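Local coordinates for cell division control protein 4 (Saccharomyces cerevisiae, PDB 3V7D) that recognises phosphorylated target proteins such as the CDK inhibitor SIC1 for an SCF ubiquitin ligase, this piece holding its F-box and WD-repeat domains, at residues M143-D148 with K152-Q157; D403-S408 with V439-K444. The protein carries 1 engineered substitution. All blocks are in the same frame, centred on the assembly; numbering follows the deposited sequence.

Interaction 1 of 2, residues M143-D148 with K152-Q157; sequences MIRVYD and KKFLLQ
Arg145 lays its guanidinium flat on the ring of Phe154, planes 13° apart and centres 4.1 Å apart, and two hydrogen bonds hold it there. Arg145 NE bonds to Tyr147 OH in the guanidinium plane at 3.1 Å, and Arg145 NH1 to Gln157 OE1 at 2.9 Å, from well above the amide's carbonyl plane. Phe154 also turns an edge to the face of Tyr147, planes at 72°, in a T-shaped pair. The bend of Arg145 at chi3 (73°) swings the guanidinium over the ring. This cluster interlocks closely, although Phe154 itself is exposed; Tyr147 OH also bonds to Arg118 O. Contacts are sparser around Val146, whose CG2 meets Leu156 CD1 at 3.8 Å, and Leu155 and Lys153 are exposed. The backbones pair antiparallel, with Val146 N bonded to Leu156 O at 2.9 Å. Two irregularities interrupt the ladder: Leu155 and Leu156 both face Val146 in a classic bulge, and Lys152 and Lys153 face Asp148 in a G1 bulge beside the turn. Strand 144-148 is flanked by strand 134-139 and by strand 153-158, an edge strand of this four-stranded antiparallel sheet, and Tyr147 reaches strands 113-118 and 455-462 of the adjacent sheet.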
ATOM      1  N   MET B 143      14.430   6.661  28.780  1.00 46.66           N
ATOM      2  CA  MET B 143      13.031   7.080  28.748  1.00 47.03           C
ATOM      3  C   MET B 143      12.277   6.666  27.486  1.00 47.70           C
ATOM      4  O   MET B 143      12.857   6.507  26.412  1.00 45.36           O
ATOM      5  CB  MET B 143      12.930   8.599  28.905  1.00 48.58           C
ATOM      6  CG  MET B 143      13.547   9.129  30.184  1.00 55.86           C
ATOM      7  SD  MET B 143      12.879   8.294  31.632  1.00 56.59           S
ATOM      8  CE  MET B 143      13.586   9.283  32.950  1.00 51.50           C
ATOM      9  N   ILE B 144      10.968   6.506  27.635  1.00 48.98           N
ATOM     10  CA  ILE B 144      10.069   6.312  26.510  1.00 43.60           C
ATOM     11  C   ILE B 144       9.075   7.465  26.507  1.00 44.63           C
ATOM     12  O   ILE B 144       8.417   7.724  27.514  1.00 45.64           O
ATOM     13  CB  ILE B 144       9.291   4.991  26.629  1.00 43.51           C
ATOM     14  CG1 ILE B 144      10.250   3.801  26.610  1.00 45.61           C
ATOM     15  CG2 ILE B 144       8.275   4.871  25.507  1.00 43.58           C
ATOM     16  CD1 ILE B 144       9.560   2.457  26.730  1.00 42.63           C
ATOM     17  N   ARG B 145       8.974   8.168  25.386  1.00 38.99           N
ATOM     18  CA  ARG B 145       8.053   9.294  25.304  1.00 38.52           C
ATOM     19  C   ARG B 145       6.904   8.999  24.354  1.00 40.13           C
ATOM     20  O   ARG B 145       7.099   8.428  23.283  1.00 44.52           O
ATOM     21  CB  ARG B 145       8.786  10.580  24.908  1.00 38.48           C
ATOM     22  CG  ARG B 145       9.780  11.060  25.965  1.00 41.16           C
ATOM     23  CD  ARG B 145      10.537  12.307  25.527  1.00 42.08           C
ATOM     24  NE  ARG B 145       9.710  13.513  25.551  1.00 44.66           N
ATOM     25  CZ  ARG B 145       9.508  14.260  26.633  1.00 43.82           C
ATOM     26  NH1 ARG B 145      10.060  13.922  27.786  1.00 41.09           N
ATOM     27  NH2 ARG B 145       8.747  15.343  26.566  1.00 48.28           N
ATOM     28  N   VAL B 146       5.704   9.389  24.768  1.00 39.20           N
ATOM     29  CA  VAL B 146       4.495   9.134  24.004  1.00 39.14           C
ATOM     30  C   VAL B 146       3.857  10.450  23.581  1.00 45.08           C
ATOM     31  O   VAL B 146       3.675  11.358  24.400  1.00 44.50           O
ATOM     32  CB  VAL B 146       3.474   8.325  24.827  1.00 44.17           C
ATOM     33  CG1 VAL B 146       2.251   7.995  23.986  1.00 46.04           C
ATOM     34  CG2 VAL B 146       4.114   7.052  25.371  1.00 42.38           C
ATOM     35  N   TYR B 147       3.514  10.545  22.299  1.00 38.16           N
ATOM     36  CA  TYR B 147       2.920  11.756  21.755  1.00 35.39           C
ATOM     37  C   TYR B 147       1.581  11.461  21.081  1.00 37.23           C
ATOM     38  O   TYR B 147       1.353  10.365  20.563  1.00 34.79           O
ATOM     39  CB  TYR B 147       3.854  12.402  20.727  1.00 36.18           C
ATOM     40  CG  TYR B 147       5.246  12.749  21.217  1.00 36.40           C
ATOM     41  CD1 TYR B 147       6.224  11.767  21.363  1.00 33.76           C
ATOM     42  CD2 TYR B 147       5.598  14.067  21.488  1.00 38.90           C
ATOM     43  CE1 TYR B 147       7.499  12.086  21.790  1.00 32.80           C
ATOM     44  CE2 TYR B 147       6.875  14.397  21.919  1.00 33.11           C
ATOM     45  CZ  TYR B 147       7.820  13.403  22.066  1.00 35.41           C
ATOM     46  OH  TYR B 147       9.090  13.727  22.491  1.00 38.24           O
ATOM     47  N   ASP B 148       0.708  12.463  21.091  1.00 34.97           N
ATOM     48  CA  ASP B 148      -0.572  12.433  20.397  1.00 31.00           C
ATOM     49  C   ASP B 148      -0.350  13.029  19.012  1.00 37.20           C
ATOM     50  O   ASP B 148       0.006  14.196  18.895  1.00 34.99           O
ATOM     51  CB  ASP B 148      -1.568  13.286  21.191  1.00 33.95           C
ATOM     52  CG  ASP B 148      -2.963  13.312  20.586  1.00 42.88           C
ATOM     53  OD1 ASP B 148      -3.128  13.069  19.374  1.00 44.64           O
ATOM     54  OD2 ASP B 148      -3.911  13.606  21.343  1.00 53.59           O
ATOM     55  N   LYS B 152      -1.070  16.765  18.106  1.00 36.54           N
ATOM     56  CA  LYS B 152       0.343  17.116  17.940  1.00 35.84           C
ATOM     57  C   LYS B 152       0.948  17.722  19.207  1.00 34.80           C
ATOM     58  O   LYS B 152       1.413  18.865  19.218  1.00 33.43           O
ATOM     59  CB  LYS B 152       0.533  18.016  16.715  1.00 34.16           C
ATOM     60  CG  LYS B 152       0.095  17.328  15.430  1.00 34.66           C
ATOM     61  CD  LYS B 152      -0.164  18.303  14.302  1.00 35.27           C
ATOM     62  CE  LYS B 152      -0.589  17.564  13.037  1.00 38.11           C
ATOM     63  NZ  LYS B 152      -1.845  16.795  13.240  1.00 39.57           N
ATOM     64  N   LYS B 153       0.928  16.930  20.273  1.00 33.70           N
ATOM     65  CA  LYS B 153       1.410  17.347  21.580  1.00 36.57           C
ATOM     66  C   LYS B 153       2.034  16.163  22.316  1.00 38.67           C
ATOM     67  O   LYS B 153       1.766  15.004  21.998  1.00 37.18           O
ATOM     68  CB  LYS B 153       0.254  17.887  22.422  1.00 46.42           C
ATOM     69  CG  LYS B 153      -0.382  19.173  21.909  1.00 59.64           C
ATOM     70  CD  LYS B 153      -1.615  19.538  22.733  1.00 66.04           C
ATOM     71  CE  LYS B 153      -2.171  20.905  22.353  1.00 68.64           C
ATOM     72  NZ  LYS B 153      -1.199  22.000  22.639  1.00 70.82           N
ATOM     73  N   PHE B 154       2.863  16.468  23.308  1.00 37.84           N
ATOM     74  CA  PHE B 154       3.422  15.465  24.210  1.00 39.53           C
ATOM     75  C   PHE B 154       2.343  14.969  25.177  1.00 41.12           C
ATOM     76  O   PHE B 154       1.556  15.761  25.688  1.00 43.53           O
ATOM     77  CB  PHE B 154       4.601  16.080  24.973  1.00 35.65           C
ATOM     78  CG  PHE B 154       5.055  15.282  26.168  1.00 37.93           C
ATOM     79  CD1 PHE B 154       5.757  14.101  26.003  1.00 31.58           C
ATOM     80  CD2 PHE B 154       4.805  15.733  27.456  1.00 38.46           C
ATOM     81  CE1 PHE B 154       6.186  13.379  27.097  1.00 38.71           C
ATOM     82  CE2 PHE B 154       5.230  15.017  28.555  1.00 41.58           C
ATOM     83  CZ  PHE B 154       5.926  13.839  28.377  1.00 42.53           C
ATOM     84  N   LEU B 155       2.298  13.658  25.414  1.00 46.32           N
ATOM     85  CA  LEU B 155       1.309  13.073  26.325  1.00 49.65           C
ATOM     86  C   LEU B 155       1.905  12.722  27.682  1.00 49.79           C
ATOM     87  O   LEU B 155       1.498  13.262  28.709  1.00 51.89           O
ATOM     88  CB  LEU B 155       0.677  11.821  25.714  1.00 53.11           C
ATOM     89  CG  LEU B 155      -0.512  12.053  24.785  1.00 60.17           C
ATOM     90  CD1 LEU B 155      -1.076  10.726  24.305  1.00 64.66           C
ATOM     91  CD2 LEU B 155      -1.581  12.875  25.494  1.00 59.67           C
ATOM     92  N   LEU B 156       2.862  11.802  27.680  1.00 46.98           N
ATOM     93  CA  LEU B 156       3.524  11.396  28.913  1.00 46.63           C
ATOM     94  C   LEU B 156       4.855  10.710  28.640  1.00 46.37           C
ATOM     95  O   LEU B 156       5.116  10.250  27.526  1.00 45.36           O
ATOM     96  CB  LEU B 156       2.614  10.491  29.760  1.00 51.89           C
ATOM     97  CG  LEU B 156       1.912   9.281  29.131  1.00 50.70           C
ATOM     98  CD1 LEU B 156       2.873   8.137  28.819  1.00 48.56           C
ATOM     99  CD2 LEU B 156       0.798   8.798  30.047  1.00 54.45           C
ATOM    100  N   GLN B 157       5.689  10.649  29.670  1.00 44.54           N
ATOM    101  CA  GLN B 157       6.959   9.948  29.593  1.00 47.44           C
ATOM    102  C   GLN B 157       6.887   8.670  30.416  1.00 49.52           C
ATOM    103  O   GLN B 157       6.464   8.688  31.571  1.00 48.58           O
ATOM    104  CB  GLN B 157       8.091  10.845  30.098  1.00 51.48           C
ATOM    105  CG  GLN B 157       9.453  10.175  30.153  1.00 50.03           C
ATOM    106  CD  GLN B 157      10.586  11.182  30.164  1.00 50.23           C
ATOM    107  OE1 GLN B 157      11.094  11.573  29.115  1.00 49.59           O
ATOM    108  NE2 GLN B 157      10.982  11.614  31.353  1.00 52.34           N
TER

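Interaction 2 of 2, residues D403-S408 with V439-K444; sequences DNILVS and VNFKGK
Phe441 drives its ring toward Ile405 and Val407, and every contact across this pair of segments is apolar or nearly so. Its CG lies between the backbone N and the carbonyl carbon, and this chi1 of 68° aims the ring at strand 405-408, while chi2 of 85° sets its plane roughly perpendicular to the CA-CB-CG plane. Phe441 CZ touches Ile405 CG2 at 3.7 Å, and Ile405 O lies at the ring edge, near its plane, 3.6 Å from Phe441 CZ. Ile405 meets the ring with CB and its CG2 branch, whereas the end of its side chain leads away, and Ile405 also touches Trp105 and Tyr106 of helix 87-106. Val407 splits its two methyls between two partners: with chi1 at 178°, CG1 is sent to Val439 CG2 at 3.7 Å, and CG2 rests obliquely against the Phe441 ring, 3.8 Å from CE2. Val439 offers its CG2 to this methyl contact and brings CG1 to within 3.8 Å of Val407 O. The axes of strands 405-408 and 439-442 approach only to 7.8 Å, too far for backbone pairing, so mainly side chains fill the gap. All four touching residues are buried, and Phe414 backs both Val407 and Val439 while Leu446 adjoins Val439 and Phe441. Such face-to-face packing of hydrophobic residues from neighbouring four-stranded sheets is the interblade core of a WD40 beta-propeller, joining strand 405-410 of the WD 7 repeat to strand 435-442, an edge strand of the next blade.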
ATOM      1  N   ASP B 403       3.847   2.773  -1.644  1.00 26.77           N
ATOM      2  CA  ASP B 403       3.878   2.610  -3.091  1.00 29.85           C
ATOM      3  C   ASP B 403       4.004   3.956  -3.796  1.00 28.21           C
ATOM      4  O   ASP B 403       4.484   4.029  -4.919  1.00 32.77           O
ATOM      5  CB  ASP B 403       2.628   1.883  -3.593  1.00 32.85           C
ATOM      6  CG  ASP B 403       2.596   0.420  -3.191  1.00 37.10           C
ATOM      7  OD1 ASP B 403       3.662  -0.146  -2.851  1.00 33.34           O
ATOM      8  OD2 ASP B 403       1.494  -0.166  -3.223  1.00 40.18           O
ATOM      9  N   ASN B 404       3.585   5.020  -3.120  1.00 27.72           N
ATOM     10  CA  ASN B 404       3.534   6.343  -3.722  1.00 28.24           C
ATOM     11  C   ASN B 404       4.668   7.282  -3.310  1.00 30.45           C
ATOM     12  O   ASN B 404       5.080   8.141  -4.086  1.00 31.26           O
ATOM     13  CB  ASN B 404       2.190   6.997  -3.407  1.00 29.90           C
ATOM     14  CG  ASN B 404       1.036   6.325  -4.127  1.00 31.91           C
ATOM     15  OD1 ASN B 404       1.158   5.934  -5.284  1.00 35.60           O
ATOM     16  ND2 ASN B 404      -0.090   6.186  -3.441  1.00 32.09           N
ATOM     17  N   ILE B 405       5.176   7.107  -2.094  1.00 30.58           N
ATOM     18  CA  ILE B 405       6.091   8.071  -1.498  1.00 26.20           C
ATOM     19  C   ILE B 405       7.289   7.406  -0.829  1.00 29.41           C
ATOM     20  O   ILE B 405       7.143   6.397  -0.143  1.00 26.91           O
ATOM     21  CB  ILE B 405       5.357   8.937  -0.441  1.00 32.04           C
ATOM     22  CG1 ILE B 405       4.368   9.892  -1.113  1.00 31.43           C
ATOM     23  CG2 ILE B 405       6.343   9.736   0.399  1.00 29.53           C
ATOM     24  CD1 ILE B 405       5.039  11.073  -1.787  1.00 34.53           C
ATOM     25  N   LEU B 406       8.472   7.977  -1.041  1.00 33.99           N
ATOM     26  CA  LEU B 406       9.656   7.643  -0.259  1.00 31.87           C
ATOM     27  C   LEU B 406      10.111   8.878   0.524  1.00 34.00           C
ATOM     28  O   LEU B 406      10.244   9.965  -0.040  1.00 32.53           O
ATOM     29  CB  LEU B 406      10.791   7.163  -1.167  1.00 27.97           C
ATOM     30  CG  LEU B 406      12.195   7.050  -0.556  1.00 28.73           C
ATOM     31  CD1 LEU B 406      12.262   5.921   0.458  1.00 27.61           C
ATOM     32  CD2 LEU B 406      13.284   6.878  -1.633  1.00 21.81           C
ATOM     33  N   VAL B 407      10.328   8.709   1.824  1.00 27.86           N
ATOM     34  CA  VAL B 407      10.930   9.756   2.637  1.00 31.59           C
ATOM     35  C   VAL B 407      12.208   9.191   3.244  1.00 31.56           C
ATOM     36  O   VAL B 407      12.176   8.138   3.867  1.00 29.38           O
ATOM     37  CB  VAL B 407       9.992  10.224   3.771  1.00 32.29           C
ATOM     38  CG1 VAL B 407      10.683  11.282   4.621  1.00 35.27           C
ATOM     39  CG2 VAL B 407       8.693  10.768   3.207  1.00 25.81           C
ATOM     40  N   SER B 408      13.332   9.875   3.053  1.00 30.88           N
ATOM     41  CA  SER B 408      14.615   9.366   3.547  1.00 27.51           C
ATOM     42  C   SER B 408      15.382  10.414   4.346  1.00 32.12           C
ATOM     43  O   SER B 408      15.206  11.616   4.148  1.00 35.87           O
ATOM     44  CB  SER B 408      15.473   8.855   2.388  1.00 27.44           C
ATOM     45  OG  SER B 408      15.607   9.841   1.375  1.00 26.10           O
ATOM     46  N   VAL B 439      12.160   8.144  10.787  1.00 29.09           N
ATOM     47  CA  VAL B 439      11.058   8.734  10.045  1.00 29.57           C
ATOM     48  C   VAL B 439       9.968   7.688   9.786  1.00 30.24           C
ATOM     49  O   VAL B 439      10.251   6.511   9.564  1.00 32.94           O
ATOM     50  CB  VAL B 439      11.537   9.400   8.719  1.00 28.11           C
ATOM     51  CG1 VAL B 439      11.829   8.357   7.645  1.00 26.91           C
ATOM     52  CG2 VAL B 439      10.502  10.376   8.219  1.00 26.29           C
ATOM     53  N   ASN B 440       8.719   8.130   9.843  1.00 26.40           N
ATOM     54  CA  ASN B 440       7.574   7.246   9.678  1.00 29.11           C
ATOM     55  C   ASN B 440       6.409   8.094   9.199  1.00 31.27           C
ATOM     56  O   ASN B 440       6.230   9.226   9.656  1.00 32.75           O
ATOM     57  CB  ASN B 440       7.234   6.580  11.018  1.00 23.82           C
ATOM     58  CG  ASN B 440       6.281   5.393  10.873  1.00 32.83           C
ATOM     59  OD1 ASN B 440       5.264   5.473  10.187  1.00 32.56           O
ATOM     60  ND2 ASN B 440       6.615   4.282  11.532  1.00 30.33           N
ATOM     61  N   PHE B 441       5.627   7.575   8.261  1.00 32.03           N
ATOM     62  CA  PHE B 441       4.438   8.306   7.841  1.00 30.48           C
ATOM     63  C   PHE B 441       3.269   7.389   7.524  1.00 33.18           C
ATOM     64  O   PHE B 441       3.451   6.228   7.164  1.00 33.89           O
ATOM     65  CB  PHE B 441       4.740   9.243   6.658  1.00 28.54           C
ATOM     66  CG  PHE B 441       5.054   8.531   5.369  1.00 30.65           C
ATOM     67  CD1 PHE B 441       4.035   8.112   4.520  1.00 29.63           C
ATOM     68  CD2 PHE B 441       6.367   8.302   4.994  1.00 29.09           C
ATOM     69  CE1 PHE B 441       4.323   7.462   3.331  1.00 29.02           C
ATOM     70  CE2 PHE B 441       6.664   7.653   3.803  1.00 27.11           C
ATOM     71  CZ  PHE B 441       5.640   7.232   2.973  1.00 31.15           C
ATOM     72  N   LYS B 442       2.066   7.932   7.672  1.00 35.00           N
ATOM     73  CA  LYS B 442       0.854   7.247   7.258  1.00 41.01           C
ATOM     74  C   LYS B 442      -0.178   8.298   6.887  1.00 37.87           C
ATOM     75  O   LYS B 442      -0.506   9.171   7.695  1.00 35.66           O
ATOM     76  CB  LYS B 442       0.315   6.338   8.367  1.00 48.87           C
ATOM     77  CG  LYS B 442      -0.734   5.346   7.872  1.00 61.05           C
ATOM     78  CD  LYS B 442      -1.251   4.428   8.977  1.00 73.17           C
ATOM     79  CE  LYS B 442      -2.209   5.148   9.921  1.00 80.72           C
ATOM     80  NZ  LYS B 442      -2.966   4.197  10.793  1.00 82.22           N
ATOM     81  N   GLY B 443      -0.672   8.221   5.658  1.00 33.31           N
ATOM     82  CA  GLY B 443      -1.663   9.166   5.178  1.00 34.09           C
ATOM     83  C   GLY B 443      -1.196  10.611   5.227  1.00 34.29           C
ATOM     84  O   GLY B 443      -0.209  10.984   4.592  1.00 33.18           O
ATOM     85  N   LYS B 444      -1.907  11.423   5.999  1.00 33.50           N
ATOM     86  CA  LYS B 444      -1.671  12.861   6.036  1.00 36.09           C
ATOM     87  C   LYS B 444      -0.557  13.254   7.002  1.00 36.62           C
ATOM     88  O   LYS B 444      -0.161  14.419   7.057  1.00 35.54           O
ATOM     89  CB  LYS B 444      -2.955  13.582   6.446  1.00 37.75           C
ATOM     90  CG  LYS B 444      -3.526  13.085   7.770  1.00 47.16           C
ATOM     91  CD  LYS B 444      -4.793  13.826   8.166  1.00 57.36           C
ATOM     92  CE  LYS B 444      -4.476  15.014   9.060  1.00 72.03           C
ATOM     93  NZ  LYS B 444      -5.619  15.954   9.140  1.00 78.82           N
TER

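How the interactions relate
Both interactions belong to the WD40 propeller, but they illustrate two different levels of its construction. Interaction 1 is a hairpin within one blade, closed by a backbone ladder between segments with three residues between them. Interaction 2 spans 30 intervening residues and joins two blades chiefly through side chains. Their centres lie 21 Å apart, and their nearest atoms come to about 5 Å without touching. The blade of strands 113-118, 455-462, 445-452 and 435-442 mediates between them: Tyr147 and Lys152 of interaction 1 touch its strands 113-118 and 455-462, while Val439 and Phe441 of interaction 2 sit on its strand 435-442. Interaction 2 is also the more central, about 10 Å from the chain centre against 19 Å, centre to centre.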